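Local structure of BSU-2 beta-lactamase (Bacillus subtilis, 6W5E) at residues D47-L52 and T60-R65; N82-L87 and P192-V197; L148-E153 and S166-S171; E109-D114 and S124-Y129. The protein probably hydrolyses beta-lactam antibiotics as a class D serine beta-lactamase, with a carboxylated lysine in its active site. All blocks are in the same frame, centred on the assembly; numbering follows the deposited sequence.

Contact 1. Residues D47-L52 and T60-R65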
loop_
_atom_site.group_PDB
_atom_site.type_symbol
_atom_site.label_atom_id
_atom_site.label_comp_id
_atom_site.label_asym_id
_atom_site.label_seq_id
_atom_site.Cartn_x
_atom_site.Cartn_y
_atom_site.Cartn_z
ATOM N N ASP A 47 15.014 6.287 -10.614
ATOM C CA ASP A 47 15.585 5.215 -9.803
ATOM C C ASP A 47 14.420 4.466 -9.162
ATOM O O ASP A 47 13.757 4.994 -8.265
ATOM C CB ASP A 47 16.492 5.838 -8.742
ATOM C CG ASP A 47 17.432 4.836 -8.107
ATOM O OD1 ASP A 47 17.354 3.644 -8.456
ATOM O OD2 ASP A 47 18.246 5.242 -7.248
ATOM N N GLY A 48 14.137 3.251 -9.623
ATOM C CA GLY A 48 12.931 2.599 -9.141
ATOM C C GLY A 48 12.955 1.101 -9.331
ATOM O O GLY A 48 13.856 0.539 -9.956
ATOM N N THR A 49 11.922 0.457 -8.781
ATOM C CA THR A 49 11.723 -0.978 -8.918
ATOM C C THR A 49 10.240 -1.256 -9.140
ATOM O O THR A 49 9.374 -0.475 -8.734
ATOM C CB THR A 49 12.281 -1.729 -7.697
ATOM O OG1 THR A 49 12.087 -3.136 -7.846
ATOM C CG2 THR A 49 11.594 -1.269 -6.424
ATOM N N PHE A 50 9.956 -2.361 -9.825
ATOM C CA PHE A 50 8.591 -2.804 -10.074
ATOM C C PHE A 50 8.549 -4.312 -9.902
ATOM O O PHE A 50 9.411 -5.025 -10.429
ATOM C CB PHE A 50 8.153 -2.449 -11.505
ATOM C CG PHE A 50 6.804 -3.005 -11.885
ATOM C CD1 PHE A 50 5.638 -2.424 -11.403
ATOM C CD2 PHE A 50 6.704 -4.092 -12.737
ATOM C CE1 PHE A 50 4.409 -2.926 -11.757
ATOM C CE2 PHE A 50 5.466 -4.599 -13.098
ATOM C CZ PHE A 50 4.322 -4.015 -12.613
ATOM N N ILE A 51 7.544 -4.790 -9.171
ATOM C CA ILE A 51 7.355 -6.210 -8.903
ATOM C C ILE A 51 5.927 -6.579 -9.264
ATOM O O ILE A 51 4.989 -5.885 -8.858
ATOM C CB ILE A 51 7.615 -6.542 -7.423
ATOM C CG1 ILE A 51 9.002 -6.059 -6.994
ATOM C CG2 ILE A 51 7.451 -8.040 -7.212
ATOM C CD1 ILE A 51 9.106 -5.773 -5.531
ATOM N N LEU A 52 5.758 -7.667 -10.019
ATOM C CA LEU A 52 4.432 -8.143 -10.404
ATOM C C LEU A 52 4.362 -9.641 -10.159
ATOM O O LEU A 52 5.166 -10.402 -10.711
ATOM C CB LEU A 52 4.120 -7.821 -11.869
ATOM C CG LEU A 52 2.668 -8.067 -12.295
ATOM C CD1 LEU A 52 1.713 -7.157 -11.523
ATOM C CD2 LEU A 52 2.513 -7.881 -13.803
ATOM N N THR A 60 6.769 -14.489 -10.274
ATOM C CA THR A 60 7.057 -13.108 -9.902
ATOM C C THR A 60 8.068 -12.506 -10.866
ATOM O O THR A 60 9.142 -13.076 -11.073
ATOM C CB THR A 60 7.611 -13.028 -8.474
ATOM O OG1 THR A 60 6.709 -13.689 -7.582
ATOM C CG2 THR A 60 7.782 -11.576 -8.049
ATOM N N PHE A 61 7.722 -11.352 -11.437
ATOM C CA PHE A 61 8.624 -10.540 -12.242
ATOM C C PHE A 61 9.146 -9.390 -11.393
ATOM O O PHE A 61 8.378 -8.742 -10.676
ATOM C CB PHE A 61 7.878 -9.971 -13.454
ATOM C CG PHE A 61 8.645 -8.927 -14.207
ATOM C CD1 PHE A 61 9.656 -9.289 -15.076
ATOM C CD2 PHE A 61 8.357 -7.577 -14.052
ATOM C CE1 PHE A 61 10.368 -8.332 -15.776
ATOM C CE2 PHE A 61 9.067 -6.614 -14.754
ATOM C CZ PHE A 61 10.073 -6.996 -15.610
ATOM N N VAL A 62 10.452 -9.131 -11.478
ATOM C CA VAL A 62 11.097 -8.060 -10.717
ATOM C C VAL A 62 11.987 -7.257 -11.656
ATOM O O VAL A 62 12.946 -7.803 -12.218
ATOM C CB VAL A 62 11.939 -8.604 -9.549
ATOM C CG1 VAL A 62 12.591 -7.453 -8.786
ATOM C CG2 VAL A 62 11.098 -9.459 -8.612
ATOM N N TYR A 63 11.680 -5.970 -11.818
ATOM C CA TYR A 63 12.597 -5.019 -12.432
ATOM C C TYR A 63 13.419 -4.342 -11.340
ATOM O O TYR A 63 12.855 -3.802 -10.378
ATOM C CB TYR A 63 11.833 -3.957 -13.232
ATOM C CG TYR A 63 12.700 -2.764 -13.582
ATOM C CD1 TYR A 63 13.571 -2.803 -14.673
ATOM C CD2 TYR A 63 12.683 -1.608 -12.800
ATOM C CE1 TYR A 63 14.394 -1.711 -14.978
ATOM C CE2 TYR A 63 13.500 -0.526 -13.093
ATOM C CZ TYR A 63 14.349 -0.580 -14.178
ATOM O OH TYR A 63 15.151 0.504 -14.461
ATOM N N ASN A 64 14.750 -4.375 -11.496
ATOM C CA ASN A 64 15.706 -3.778 -10.564
ATOM C C ASN A 64 15.744 -4.551 -9.249
ATOM O O ASN A 64 15.214 -4.109 -8.218
ATOM C CB ASN A 64 15.464 -2.277 -10.360
ATOM C CG ASN A 64 16.626 -1.589 -9.676
ATOM O OD1 ASN A 64 17.495 -2.244 -9.099
ATOM N ND2 ASN A 64 16.640 -0.265 -9.723
ATOM N N ARG A 65 16.417 -5.700 -9.284
ATOM C CA ARG A 65 16.472 -6.587 -8.129
ATOM C C ARG A 65 17.175 -5.928 -6.944
ATOM O O ARG A 65 16.769 -6.120 -5.788
ATOM C CB ARG A 65 17.175 -7.881 -8.548
ATOM C CG ARG A 65 17.570 -8.807 -7.431
ATOM C CD ARG A 65 16.382 -9.616 -6.951
ATOM N NE ARG A 65 15.589 -10.155 -8.053
ATOM C CZ ARG A 65 14.714 -11.146 -7.917
ATOM N NH1 ARG A 65 14.538 -11.713 -6.728
ATOM N NH2 ARG A 65 14.023 -11.572 -8.963
HETATM O O HOH W 1 15.639 2.354 -12.184
#
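The N-terminal beta hairpin, strands 48-54 and 59-63 at one edge of the antiparallel sheet of the penicillin-binding-protein fold, sets Phe50 against Tyr63 and Leu52 against Phe61 as hydrogen-bonded pairs, with Ile51 and Val62 as the non-hydrogen-bonded pair between them. The strand segments run almost exactly antiparallel, at 174°. Tyr63 N reaches Phe50 O at 2.8 Å, whereas the return bond from Phe50 N to Tyr63 O stretches to 3.3 Å. That carbonyl has a second donor: Thr49 turns OG1 anti to its own N (chi1 -180°) and gives its proton to Tyr63 O at 2.7 Å, nearly in line with the C=O bond.

Phe50, Leu52, Phe61 and Tyr63 share one face of the sheet. Phe50 and Phe61 cross at about a right angle and meet rim to rim, CD2 of Phe50 lying 4.0 Å from CE2 of Phe61, and Phe43 packs on Phe50 and stacks on the Tyr63 ring. On the other face Ile51 CG2 touches Thr60 CG2 at 3.6 Å, and Ile51 also packs against Pro172 and Leu173 of helix 172-184. Past the strand, Asn64 serves as N-cap of helix 65-68, its OD1 accepting from Arg67 N. The same amide reaches back across the hairpin: ND2 donates to Gly48 O at 2.9 Å along a bent path, from 37° above the carbonyl plane.

Contact 2. Residues N82-L87 and P192-V197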
loop_
_atom_site.group_PDB
_atom_site.type_symbol
_atom_site.label_atom_id
_atom_site.label_comp_id
_atom_site.label_asym_id
_atom_site.label_seq_id
_atom_site.Cartn_x
_atom_site.Cartn_y
_atom_site.Cartn_z
ATOM N N ASN A 82 -2.149 -0.557 9.242
ATOM C CA ASN A 82 -2.838 0.131 10.327
ATOM C C ASN A 82 -4.331 -0.161 10.296
ATOM O O ASN A 82 -4.951 -0.390 11.339
ATOM C CB ASN A 82 -2.620 1.631 10.157
ATOM C CG ASN A 82 -2.113 2.286 11.389
ATOM O OD1 ASN A 82 -2.258 1.759 12.492
ATOM N ND2 ASN A 82 -1.518 3.463 11.223
ATOM N N ALA A 83 -4.933 -0.127 9.109
ATOM C CA ALA A 83 -6.366 -0.386 8.996
ATOM C C ALA A 83 -6.705 -1.823 9.375
ATOM O O ALA A 83 -7.682 -2.060 10.097
ATOM C CB ALA A 83 -6.843 -0.080 7.576
ATOM N N LEU A 84 -5.922 -2.796 8.900
ATOM C CA LEU A 84 -6.174 -4.190 9.257
ATOM C C LEU A 84 -6.110 -4.395 10.766
ATOM O O LEU A 84 -7.029 -4.967 11.366
ATOM C CB LEU A 84 -5.170 -5.106 8.549
ATOM C CG LEU A 84 -5.357 -5.279 7.039
ATOM C CD1 LEU A 84 -4.079 -5.809 6.416
ATOM C CD2 LEU A 84 -6.540 -6.203 6.746
ATOM N N ILE A 85 -5.027 -3.935 11.399
ATOM C CA ILE A 85 -4.893 -4.096 12.846
ATOM C C ILE A 85 -6.008 -3.356 13.562
ATOM O O ILE A 85 -6.636 -3.886 14.491
ATOM C CB ILE A 85 -3.516 -3.609 13.325
ATOM C CG1 ILE A 85 -2.392 -4.441 12.709
ATOM C CG2 ILE A 85 -3.445 -3.635 14.848
ATOM C CD1 ILE A 85 -1.028 -3.787 12.874
ATOM N N GLY A 86 -6.267 -2.112 13.140
ATOM C CA GLY A 86 -7.230 -1.284 13.843
ATOM C C GLY A 86 -8.625 -1.871 13.822
ATOM O O GLY A 86 -9.325 -1.857 14.835
ATOM N N LEU A 87 -9.042 -2.407 12.671
ATOM C CA LEU A 87 -10.341 -3.069 12.606
ATOM C C LEU A 87 -10.336 -4.356 13.419
ATOM O O LEU A 87 -11.297 -4.638 14.147
ATOM C CB LEU A 87 -10.687 -3.372 11.148
ATOM C CG LEU A 87 -11.032 -2.149 10.300
ATOM C CD1 LEU A 87 -10.954 -2.474 8.803
ATOM C CD2 LEU A 87 -12.406 -1.601 10.683
ATOM N N PRO A 192 -14.234 -10.530 7.183
ATOM C CA PRO A 192 -14.804 -9.204 6.884
ATOM C C PRO A 192 -13.809 -8.070 7.029
ATOM O O PRO A 192 -13.919 -7.072 6.307
ATOM C CB PRO A 192 -15.963 -9.075 7.879
ATOM C CG PRO A 192 -16.298 -10.469 8.270
ATOM C CD PRO A 192 -15.034 -11.260 8.187
ATOM N N VAL A 193 -12.838 -8.196 7.937
ATOM C CA VAL A 193 -11.812 -7.164 8.084
ATOM C C VAL A 193 -11.009 -7.025 6.796
ATOM O O VAL A 193 -10.777 -5.914 6.305
ATOM C CB VAL A 193 -10.909 -7.475 9.291
ATOM C CG1 VAL A 193 -9.652 -6.591 9.275
ATOM C CG2 VAL A 193 -11.698 -7.303 10.585
ATOM N N MET A 194 -10.575 -8.152 6.228
ATOM C CA MET A 194 -9.819 -8.094 4.982
ATOM C C MET A 194 -10.677 -7.593 3.827
ATOM O O MET A 194 -10.196 -6.828 2.985
ATOM C CB MET A 194 -9.195 -9.447 4.684
ATOM C CG MET A 194 -8.094 -9.761 5.673
ATOM S SD MET A 194 -7.205 -11.293 5.359
ATOM C CE MET A 194 -8.402 -12.504 5.908
ATOM N N LYS A 195 -11.951 -7.996 3.775
ATOM C CA LYS A 195 -12.850 -7.481 2.744
ATOM C C LYS A 195 -13.005 -5.965 2.846
ATOM O O LYS A 195 -12.993 -5.268 1.829
ATOM C CB LYS A 195 -14.224 -8.158 2.847
ATOM C CG LYS A 195 -14.227 -9.646 2.583
ATOM C CD LYS A 195 -13.711 -9.974 1.187
ATOM C CE LYS A 195 -13.948 -11.442 0.841
ATOM N NZ LYS A 195 -13.170 -11.864 -0.359
ATOM N N ILE A 196 -13.179 -5.438 4.061
ATOM C CA ILE A 196 -13.303 -3.990 4.241
ATOM C C ILE A 196 -12.040 -3.273 3.774
ATOM O O ILE A 196 -12.108 -2.264 3.066
ATOM C CB ILE A 196 -13.645 -3.658 5.706
ATOM C CG1 ILE A 196 -15.059 -4.133 6.043
ATOM C CG2 ILE A 196 -13.511 -2.166 5.986
ATOM C CD1 ILE A 196 -15.324 -4.277 7.528
ATOM N N VAL A 197 -10.863 -3.772 4.170
ATOM C CA VAL A 197 -9.631 -3.080 3.786
ATOM C C VAL A 197 -9.439 -3.116 2.273
ATOM O O VAL A 197 -9.062 -2.111 1.658
ATOM C CB VAL A 197 -8.418 -3.629 4.559
ATOM C CG1 VAL A 197 -7.114 -3.052 3.998
ATOM C CG2 VAL A 197 -8.562 -3.288 6.027
#
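Helices 81-88 and 191-200 run roughly antiparallel where Leu84 and Leu87 meet Val193 and Val197, the segment axes crossing at 143° and coming within 9.5 Å. The backbones are nearest where Leu87 faces Val193.

Val197 is the main protrusion from its helix. With CG1 anti to the backbone N (chi1 171°), CG2 of Val197 enters the hollow between Ala83, Leu84 and Leu87, touching Leu84 CD2 at 3.6 Å, Leu87 CD1 at 3.8 Å and Ala83 CB at 4.0 Å. The Leu84 side chain crosses that of Val197 at about a right angle, and its CD2 also meets Met194 CG. One turn earlier, Val193 CG1 sits against Leu87 CB at 3.9 Å and close to Leu84 O. Leu87 CD1 reaches obliquely across to Ile196 CG2 at 3.8 Å.

Phe178 and Phe189 extend the apolar surroundings of Leu84, and Tyr129 packs on Ala83. No hydrogen bond or charge pair joins the two helix segments. Aliphatic branches alone make this largely buried interface, so it depends on close fit and the exclusion of water rather than on directional bonds.

Contact 3. Residues L148-E153 and S166-S171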
loop_
_atom_site.group_PDB
_atom_site.type_symbol
_atom_site.label_atom_id
_atom_site.label_comp_id
_atom_site.label_asym_id
_atom_site.label_seq_id
_atom_site.Cartn_x
_atom_site.Cartn_y
_atom_site.Cartn_z
ATOM N N LEU A 148 3.078 -10.187 11.301
ATOM C CA LEU A 148 2.974 -9.865 9.886
ATOM C C LEU A 148 4.315 -9.821 9.164
ATOM O O LEU A 148 4.336 -9.594 7.947
ATOM C CB LEU A 148 2.267 -8.523 9.717
ATOM C CG LEU A 148 0.834 -8.486 10.238
ATOM C CD1 LEU A 148 0.292 -7.068 10.170
ATOM C CD2 LEU A 148 -0.051 -9.470 9.463
ATOM N N SER A 149 5.427 -10.011 9.874
ATOM C CA SER A 149 6.756 -10.011 9.263
ATOM C C SER A 149 7.000 -8.723 8.481
ATOM O O SER A 149 7.442 -8.743 7.331
ATOM C CB SER A 149 6.947 -11.237 8.367
ATOM O OG SER A 149 7.039 -12.423 9.130
ATOM N N TYR A 150 6.703 -7.591 9.111
ATOM C CA TYR A 150 6.657 -6.326 8.382
ATOM C C TYR A 150 8.007 -5.615 8.462
ATOM O O TYR A 150 8.241 -4.774 9.330
ATOM C CB TYR A 150 5.504 -5.460 8.879
ATOM C CG TYR A 150 5.159 -4.374 7.891
ATOM C CD1 TYR A 150 5.789 -3.137 7.947
ATOM C CD2 TYR A 150 4.228 -4.593 6.885
ATOM C CE1 TYR A 150 5.491 -2.141 7.042
ATOM C CE2 TYR A 150 3.931 -3.599 5.963
ATOM C CZ TYR A 150 4.567 -2.378 6.051
ATOM O OH TYR A 150 4.269 -1.378 5.157
ATOM N N GLY A 151 8.895 -5.937 7.522
ATOM C CA GLY A 151 10.164 -5.225 7.413
ATOM C C GLY A 151 11.025 -5.369 8.654
ATOM O O GLY A 151 11.082 -6.430 9.285
ATOM N N ASN A 152 11.703 -4.282 9.025
ATOM C CA ASN A 152 12.536 -4.320 10.222
ATOM C C ASN A 152 11.726 -4.219 11.509
ATOM O O ASN A 152 12.312 -4.303 12.593
ATOM C CB ASN A 152 13.645 -3.255 10.177
ATOM C CG ASN A 152 13.134 -1.829 10.408
ATOM O OD1 ASN A 152 11.930 -1.567 10.452
ATOM N ND2 ASN A 152 14.066 -0.895 10.554
ATOM N N GLU A 153 10.406 -4.024 11.416
ATOM C CA GLU A 153 9.504 -4.001 12.568
ATOM C C GLU A 153 9.878 -2.943 13.606
ATOM O O GLU A 153 9.461 -3.037 14.762
ATOM C CB GLU A 153 9.360 -5.392 13.208
ATOM C CG GLU A 153 9.098 -6.500 12.190
ATOM C CD GLU A 153 9.024 -7.877 12.818
ATOM O OE1 GLU A 153 8.890 -7.957 14.060
ATOM O OE2 GLU A 153 9.090 -8.877 12.069
ATOM N N SER A 166 10.957 7.534 9.045
ATOM C CA SER A 166 11.383 7.335 10.423
ATOM C C SER A 166 12.029 5.963 10.577
ATOM O O SER A 166 12.821 5.544 9.729
ATOM C CB SER A 166 10.178 7.512 11.359
ATOM O OG SER A 166 10.503 7.411 12.740
ATOM N N SER A 167 11.690 5.250 11.648
ATOM C CA SER A 167 12.424 4.051 12.043
ATOM C C SER A 167 12.028 2.810 11.259
ATOM O O SER A 167 12.873 1.939 11.022
ATOM C CB SER A 167 12.250 3.810 13.544
ATOM O OG SER A 167 10.881 3.590 13.870
ATOM N N LEU A 168 10.766 2.691 10.868
ATOM C CA LEU A 168 10.308 1.469 10.219
ATOM C C LEU A 168 10.717 1.460 8.749
ATOM O O LEU A 168 10.555 2.459 8.042
ATOM C CB LEU A 168 8.789 1.367 10.326
ATOM C CG LEU A 168 8.127 0.158 9.661
ATOM C CD1 LEU A 168 8.595 -1.145 10.277
ATOM C CD2 LEU A 168 6.622 0.293 9.747
ATOM N N THR A 169 11.266 0.333 8.297
ATOM C CA THR A 169 11.615 0.152 6.897
ATOM C C THR A 169 11.157 -1.222 6.427
ATOM O O THR A 169 11.031 -2.159 7.218
ATOM C CB THR A 169 13.126 0.294 6.669
ATOM O OG1 THR A 169 13.797 -0.788 7.320
ATOM C CG2 THR A 169 13.640 1.625 7.216
ATOM N N ILE A 170 10.916 -1.330 5.126
ATOM C CA ILE A 170 10.474 -2.580 4.519
ATOM C C ILE A 170 10.903 -2.551 3.058
ATOM O O ILE A 170 10.845 -1.504 2.406
ATOM C CB ILE A 170 8.945 -2.764 4.684
ATOM C CG1 ILE A 170 8.500 -4.136 4.166
ATOM C CG2 ILE A 170 8.182 -1.610 4.025
ATOM C CD1 ILE A 170 7.050 -4.449 4.426
ATOM N N SER A 171 11.376 -3.683 2.550
ATOM C CA SER A 171 11.807 -3.672 1.158
ATOM C C SER A 171 10.604 -3.841 0.239
ATOM O O SER A 171 9.557 -4.354 0.653
ATOM C CB SER A 171 12.814 -4.786 0.893
ATOM O OG SER A 171 12.157 -6.035 0.791
#
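Two irregular segments meet where Gly151 and Ile170 bring their CA atoms to 3.9 Å, with 148-153 folding through a type II' turn from Tyr150 to Glu153. Tyr150-Gly151-Asn152 matches the Y-G-N motif of class D beta-lactamases.

Asn152 fastens the two segments with three bonds. Its backbone N donates to Thr169 O at 2.9 Å. Its CG lies between the backbone N and carbonyl carbon (chi1 74°), which turns the amide back along the partner chain: OD1 accepts from Thr169 N at 2.9 Å, well above the amide plane, while ND2 points in plane and nearly straight at Ser167 O, 3.1 Å away. With OD1 also accepting from Asp154 N, the amide's orientation is fixed at both ends. Because Gly151 has no side chain, its CA can come to 3.2 Å from Thr169 O in a CA-H...O contact, and the chains approach closely there.

Beside this polar clamp, Ile170 is extended and lays CD1 over the centre of the Tyr150 ring, a CH-pi contact of 3.5 Å only 9° off the normal. Leu168 CD2 reaches Tyr150 CE1 at 3.8 Å.

Segment 148-153 leaves helix 138-147 through a Schellman motif at Ser149, and 166-171 leads into helix 172-184 with Ser171 as N-cap. Between these ends Tyr150 packs on Val81 of helix 81-88 and on Gln175 of helix 172-184, with Phe78 edge-to-face against its ring.

Contact 4. Residues E109-D114 and S124-Y129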
loop_
_atom_site.group_PDB
_atom_site.type_symbol
_atom_site.label_atom_id
_atom_site.label_comp_id
_atom_site.label_asym_id
_atom_site.label_seq_id
_atom_site.Cartn_x
_atom_site.Cartn_y
_atom_site.Cartn_z
ATOM N N GLU A 109 -5.632 20.248 1.108
ATOM C CA GLU A 109 -6.976 20.664 1.498
ATOM C C GLU A 109 -7.904 19.472 1.718
ATOM O O GLU A 109 -8.835 19.557 2.529
ATOM C CB GLU A 109 -7.554 21.659 0.490
ATOM C CG GLU A 109 -8.954 22.177 0.841
ATOM C CD GLU A 109 -9.016 22.922 2.177
ATOM O OE1 GLU A 109 -7.953 23.262 2.747
ATOM O OE2 GLU A 109 -10.145 23.161 2.662
ATOM N N SER A 110 -7.662 18.346 1.034
ATOM C CA SER A 110 -8.484 17.158 1.253
ATOM C C SER A 110 -8.335 16.602 2.664
ATOM O O SER A 110 -9.167 15.796 3.091
ATOM C CB SER A 110 -8.143 16.072 0.230
ATOM O OG SER A 110 -6.828 15.591 0.439
ATOM N N TRP A 111 -7.291 17.003 3.388
ATOM C CA TRP A 111 -7.107 16.598 4.775
ATOM C C TRP A 111 -7.879 17.470 5.750
ATOM O O TRP A 111 -8.057 17.071 6.909
ATOM C CB TRP A 111 -5.629 16.714 5.145
ATOM C CG TRP A 111 -4.721 15.752 4.426
ATOM C CD1 TRP A 111 -5.078 14.797 3.511
ATOM C CD2 TRP A 111 -3.299 15.655 4.574
ATOM N NE1 TRP A 111 -3.962 14.108 3.095
ATOM C CE2 TRP A 111 -2.857 14.623 3.723
ATOM C CE3 TRP A 111 -2.355 16.348 5.341
ATOM C CZ2 TRP A 111 -1.520 14.258 3.628
ATOM C CZ3 TRP A 111 -1.025 15.988 5.239
ATOM C CH2 TRP A 111 -0.618 14.957 4.388
ATOM N N ASN A 112 -8.308 18.657 5.318
ATOM C CA ASN A 112 -8.866 19.671 6.215
ATOM C C ASN A 112 -10.389 19.552 6.295
ATOM O O ASN A 112 -11.146 20.454 5.943
ATOM C CB ASN A 112 -8.430 21.064 5.774
ATOM C CG ASN A 112 -6.924 21.208 5.709
ATOM O OD1 ASN A 112 -6.200 20.587 6.487
ATOM N ND2 ASN A 112 -6.441 22.040 4.784
ATOM N N ARG A 113 -10.821 18.397 6.790
ATOM C CA ARG A 113 -12.227 18.031 6.871
ATOM C C ARG A 113 -12.322 16.824 7.795
ATOM O O ARG A 113 -11.322 16.153 8.069
ATOM C CB ARG A 113 -12.773 17.678 5.479
ATOM C CG ARG A 113 -12.148 16.391 4.917
ATOM C CD ARG A 113 -12.740 15.925 3.588
ATOM N NE ARG A 113 -12.432 16.840 2.493
ATOM C CZ ARG A 113 -12.277 16.475 1.222
ATOM N NH1 ARG A 113 -12.003 17.390 0.304
ATOM N NH2 ARG A 113 -12.391 15.200 0.868
ATOM N N ASP A 114 -13.529 16.544 8.276
ATOM C CA ASP A 114 -13.719 15.310 9.021
ATOM C C ASP A 114 -13.402 14.134 8.110
ATOM O O ASP A 114 -13.631 14.183 6.897
ATOM C CB ASP A 114 -15.166 15.188 9.494
ATOM C CG ASP A 114 -15.569 16.273 10.483
ATOM O OD1 ASP A 114 -14.697 16.875 11.149
ATOM O OD2 ASP A 114 -16.788 16.511 10.602
ATOM N N SER A 124 -5.218 9.821 1.882
ATOM C CA SER A 124 -3.964 9.742 2.631
ATOM C C SER A 124 -3.903 10.782 3.748
ATOM O O SER A 124 -2.891 11.456 3.945
ATOM C CB SER A 124 -2.743 9.810 1.716
ATOM O OG SER A 124 -1.755 8.928 2.194
ATOM N N ALA A 125 -5.005 10.908 4.490
ATOM C CA ALA A 125 -5.085 11.866 5.597
ATOM C C ALA A 125 -4.341 11.282 6.796
ATOM O O ALA A 125 -4.899 10.540 7.612
ATOM C CB ALA A 125 -6.536 12.203 5.916
ATOM N N ILE A 126 -3.058 11.644 6.899
ATOM C CA ILE A 126 -2.156 11.059 7.894
ATOM C C ILE A 126 -2.695 11.221 9.315
ATOM O O ILE A 126 -2.610 10.294 10.130
ATOM C CB ILE A 126 -0.751 11.670 7.735
ATOM C CG1 ILE A 126 -0.163 11.292 6.369
ATOM C CG2 ILE A 126 0.165 11.226 8.865
ATOM C CD1 ILE A 126 1.198 11.921 6.071
ATOM N N TRP A 127 -3.261 12.390 9.638
ATOM C CA TRP A 127 -3.673 12.665 11.016
ATOM C C TRP A 127 -4.677 11.638 11.536
ATOM O O TRP A 127 -4.655 11.282 12.722
ATOM C CB TRP A 127 -4.224 14.087 11.143
ATOM C CG TRP A 127 -5.512 14.388 10.409
ATOM C CD1 TRP A 127 -5.636 15.007 9.199
ATOM C CD2 TRP A 127 -6.847 14.138 10.873
ATOM N NE1 TRP A 127 -6.967 15.143 8.870
ATOM C CE2 TRP A 127 -7.732 14.621 9.882
ATOM C CE3 TRP A 127 -7.382 13.551 12.028
ATOM C CZ2 TRP A 127 -9.121 14.534 10.010
ATOM C CZ3 TRP A 127 -8.768 13.455 12.149
ATOM C CH2 TRP A 127 -9.618 13.953 11.148
ATOM N N TYR A 128 -5.568 11.158 10.670
ATOM C CA TYR A 128 -6.537 10.153 11.093
ATOM C C TYR A 128 -5.822 8.879 11.529
ATOM O O TYR A 128 -6.126 8.301 12.583
ATOM C CB TYR A 128 -7.507 9.859 9.939
ATOM C CG TYR A 128 -8.596 8.878 10.322
ATOM C CD1 TYR A 128 -8.314 7.514 10.482
ATOM C CD2 TYR A 128 -9.900 9.309 10.540
ATOM C CE1 TYR A 128 -9.282 6.628 10.873
ATOM C CE2 TYR A 128 -10.890 8.417 10.911
ATOM C CZ TYR A 128 -10.566 7.079 11.075
ATOM O OH TYR A 128 -11.521 6.184 11.473
ATOM N N TYR A 129 -4.872 8.416 10.713
ATOM C CA TYR A 129 -4.178 7.170 11.013
ATOM C C TYR A 129 -3.205 7.321 12.176
ATOM O O TYR A 129 -2.892 6.327 12.838
ATOM C CB TYR A 129 -3.527 6.606 9.744
ATOM C CG TYR A 129 -4.535 5.847 8.898
ATOM C CD1 TYR A 129 -5.528 6.515 8.182
ATOM C CD2 TYR A 129 -4.540 4.459 8.877
ATOM C CE1 TYR A 129 -6.462 5.809 7.426
ATOM C CE2 TYR A 129 -5.460 3.755 8.125
ATOM C CZ TYR A 129 -6.428 4.431 7.419
ATOM O OH TYR A 129 -7.340 3.704 6.692
#
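Trp111 lays a face of its indole on the opposite backbone, whereas Trp127 brings an edge, so the two segments interlock in complementary fashion. The Trp111 ring covers the bend at Ser124-Ala125, where the chain leaves one helix and begins the next. Ala125 CA is the bump beneath it, 3.7 Å from the centroid of the five-membered ring and 21° off the normal, a CH-pi contact. Ala125 CB fits beside Trp111 CD1 at 3.8 Å. At the far end of the indole, Ile126 lies alongside, pointing the same way, and its CD1 fills in against CH2 at 3.9 Å. The indole N-H goes to Glu123 O, which settles how the ring lies over the bend.

Trp127 works by its edge instead. Its CG stands between the backbone N and carbonyl carbon (chi1 66°), swinging the ring toward the loop, where NE1 donates to a lone pair of Trp111 O at 3.0 Å. Next along the same edge, CZ2 abuts Arg113 O at 3.4 Å. The loop carbonyls are thus the projections that meet this indole.

The bend probably lines the active site. Ser124 has alternate conformers; in one, OG bonds to Lys214 NZ and to a malonate ion probably from the crystallisation liquor. Ser124-Ala125-Ile126 corresponds to the S-X-V motif of class D beta-lactamases, with isoleucine in place of the valine.

Along the chain contact 1 closes first; residues 82-87 then open contact 2, contacts 4 and 3 follow in that order, and residues 192-197 close contact 2 last. Contact 1 lies at the edge of the six-stranded sheet, its centre about 27 Å from that of contact 2 and 31 Å from that of contact 4, across the chain's centre from both. Contacts 2 and 4 belong to the helical region and touch, Asn82 ND2 lying 3.6 Å from Tyr129 O. Contact 3 sits between, its centre about 19 Å from those of contacts 1 and 2. Contacts 3 and 4 hold the Y-G-N motif and the counterpart of S-X-V, consistent with an active site between sheet and helices.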